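Long-range contact in probable fatty acyl-CoA transferase Rv3272 (Mycobacterium tuberculosis, PDB 5YIY), which binds fatty acyl-CoAs of varying chain length, palmitoyl-CoA most tightly, and probably acts as a family III CoA transferase in fatty acid metabolism: residues G144-V149 with L173-S178. The protein carries 1 engineered substitution. Numbering follows the deposited sequence. Where two conformers were deposited one is given.
Engineered in segment 173-178: Ala175 (natural residue Asp).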
loop_
_atom_site.group_PDB
_atom_site.type_symbol
_atom_site.label_atom_id
_atom_site.label_comp_id
_atom_site.label_asym_id
_atom_site.label_seq_id
_atom_site.Cartn_x
_atom_site.Cartn_y
_atom_site.Cartn_z
ATOM N N GLY A 144 -4.465 15.239 -9.329
ATOM C CA GLY A 144 -4.985 13.894 -9.481
ATOM C C GLY A 144 -5.663 13.340 -8.244
ATOM O O GLY A 144 -5.500 13.859 -7.140
ATOM N N ILE A 145 -6.427 12.274 -8.443
ATOM C CA ILE A 145 -7.124 11.603 -7.356
ATOM C C ILE A 145 -6.877 10.103 -7.495
ATOM O O ILE A 145 -6.362 9.655 -8.519
ATOM C CB ILE A 145 -8.637 11.917 -7.367
ATOM C CG1 ILE A 145 -9.225 11.806 -5.958
ATOM C CG2 ILE A 145 -9.371 11.021 -8.359
ATOM C CD1 ILE A 145 -10.715 12.059 -5.896
ATOM N N ASP A 146 -7.229 9.341 -6.462
ATOM C CA ASP A 146 -6.942 7.907 -6.406
ATOM C C ASP A 146 -7.384 7.153 -7.659
ATOM O O ASP A 146 -6.642 6.327 -8.187
ATOM C CB ASP A 146 -7.606 7.289 -5.173
ATOM C CG ASP A 146 -7.359 5.796 -5.063
ATOM O OD1 ASP A 146 -8.102 5.015 -5.695
ATOM O OD2 ASP A 146 -6.422 5.402 -4.338
ATOM N N LEU A 147 -8.591 7.446 -8.131
ATOM C CA LEU A 147 -9.146 6.769 -9.299
ATOM C C LEU A 147 -8.362 7.057 -10.578
ATOM O O LEU A 147 -7.974 6.136 -11.297
ATOM C CB LEU A 147 -10.609 7.170 -9.492
ATOM C CG LEU A 147 -11.245 6.747 -10.816
ATOM C CD1 LEU A 147 -11.178 5.241 -10.985
ATOM C CD2 LEU A 147 -12.681 7.230 -10.892
ATOM N N VAL A 148 -8.138 8.336 -10.856
ATOM C CA VAL A 148 -7.489 8.754 -12.094
ATOM C C VAL A 148 -6.033 8.299 -12.149
ATOM O O VAL A 148 -5.561 7.823 -13.183
ATOM C CB VAL A 148 -7.555 10.285 -12.262
ATOM C CG1 VAL A 148 -6.911 10.711 -13.570
ATOM C CG2 VAL A 148 -8.997 10.759 -12.198
ATOM N N VAL A 149 -5.330 8.438 -11.030
ATOM C CA VAL A 149 -3.928 8.045 -10.947
ATOM C C VAL A 149 -3.768 6.537 -11.143
ATOM O O VAL A 149 -2.852 6.084 -11.831
ATOM C CB VAL A 149 -3.311 8.462 -9.595
ATOM C CG1 VAL A 149 -1.916 7.876 -9.433
ATOM C CG2 VAL A 149 -3.269 9.977 -9.479
ATOM N N LEU A 173 -7.107 2.168 -3.147
ATOM C CA LEU A 173 -5.876 1.417 -2.923
ATOM C C LEU A 173 -4.635 2.306 -3.030
ATOM O O LEU A 173 -3.728 2.210 -2.205
ATOM C CB LEU A 173 -5.772 0.236 -3.903
ATOM C CG LEU A 173 -5.547 0.443 -5.406
ATOM C CD1 LEU A 173 -5.157 -0.873 -6.057
ATOM C CD2 LEU A 173 -6.771 1.030 -6.096
ATOM N N VAL A 174 -4.599 3.169 -4.041
ATOM C CA VAL A 174 -3.436 4.016 -4.283
ATOM C C VAL A 174 -3.276 5.077 -3.198
ATOM O O VAL A 174 -2.172 5.313 -2.709
ATOM C CB VAL A 174 -3.523 4.709 -5.659
ATOM C CG1 VAL A 174 -2.357 5.667 -5.856
ATOM C CG2 VAL A 174 -3.559 3.672 -6.767
ATOM N N ALA A 175 -4.384 5.705 -2.818
ATOM C CA ALA A 175 -4.358 6.763 -1.816
ATOM C C ALA A 175 -3.933 6.225 -0.453
ATOM O O ALA A 175 -3.117 6.835 0.238
ATOM C CB ALA A 175 -5.720 7.432 -1.717
ATOM N N ASN A 176 -4.493 5.083 -0.069
ATOM C CA ASN A 176 -4.168 4.469 1.212
ATOM C C ASN A 176 -2.731 3.961 1.262
ATOM O O ASN A 176 -2.057 4.083 2.286
ATOM C CB ASN A 176 -5.141 3.329 1.516
ATOM C CG ASN A 176 -6.509 3.829 1.945
ATOM O OD1 ASN A 176 -6.629 4.892 2.554
ATOM N ND2 ASN A 176 -7.546 3.065 1.627
ATOM N N ALA A 177 -2.264 3.392 0.155
ATOM C CA ALA A 177 -0.890 2.908 0.073
ATOM C C ALA A 177 0.097 4.070 0.090
ATOM O O ALA A 177 1.147 3.994 0.726
ATOM C CB ALA A 177 -0.694 2.063 -1.176
ATOM N N SER A 178 -0.252 5.148 -0.609
ATOM C CA SER A 178 0.594 6.336 -0.670
ATOM C C SER A 178 0.736 6.992 0.699
ATOM O O SER A 178 1.785 7.546 1.025
ATOM C CB SER A 178 0.031 7.344 -1.675
ATOM O OG SER A 178 0.002 6.799 -2.981
#
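Carboxylate oxygen OD2 of Asp146 takes a hydrogen bond from the backbone N of Ala175, 2.6 Å away, in the first turn of helix 173-196. The N-H points at the oxygen at 157° and meets it nearly in line with the C-O bond. Val174 N lies 2.9 Å from the same OD2, and OD1 stands 4.2 Å from Leu173 CD2. The case illustrates a familiar principle: amide N-H groups in the first turn of a helix face outward from its N-terminus, and a carboxylate set against them probably gains from the helix dipole as well. Asp146 reaches this place with CG anti to its own N (chi1 179°), and its CB lies 3.9 Å from Ala175 CB. Ala175 is engineered; the natural aspartate here is the inferred nucleophile, so this anchor lies directly beside the proposed catalytic position. Further along helix 146-152, Val149 CG1 meets Val174 CG1 at 4.2 Å, a single apolar contact. Within helix 173-196, Ser178 OG and Ser178 N approach Val174 O from opposite faces of its carbonyl plane. The contact thus joins short helix 146-152 to the start of helix 173-196 in the Rossmann-fold domain, with Met206 of helix 206-213 packed on both valines and Ala23 of helix 23-33 against Ala175.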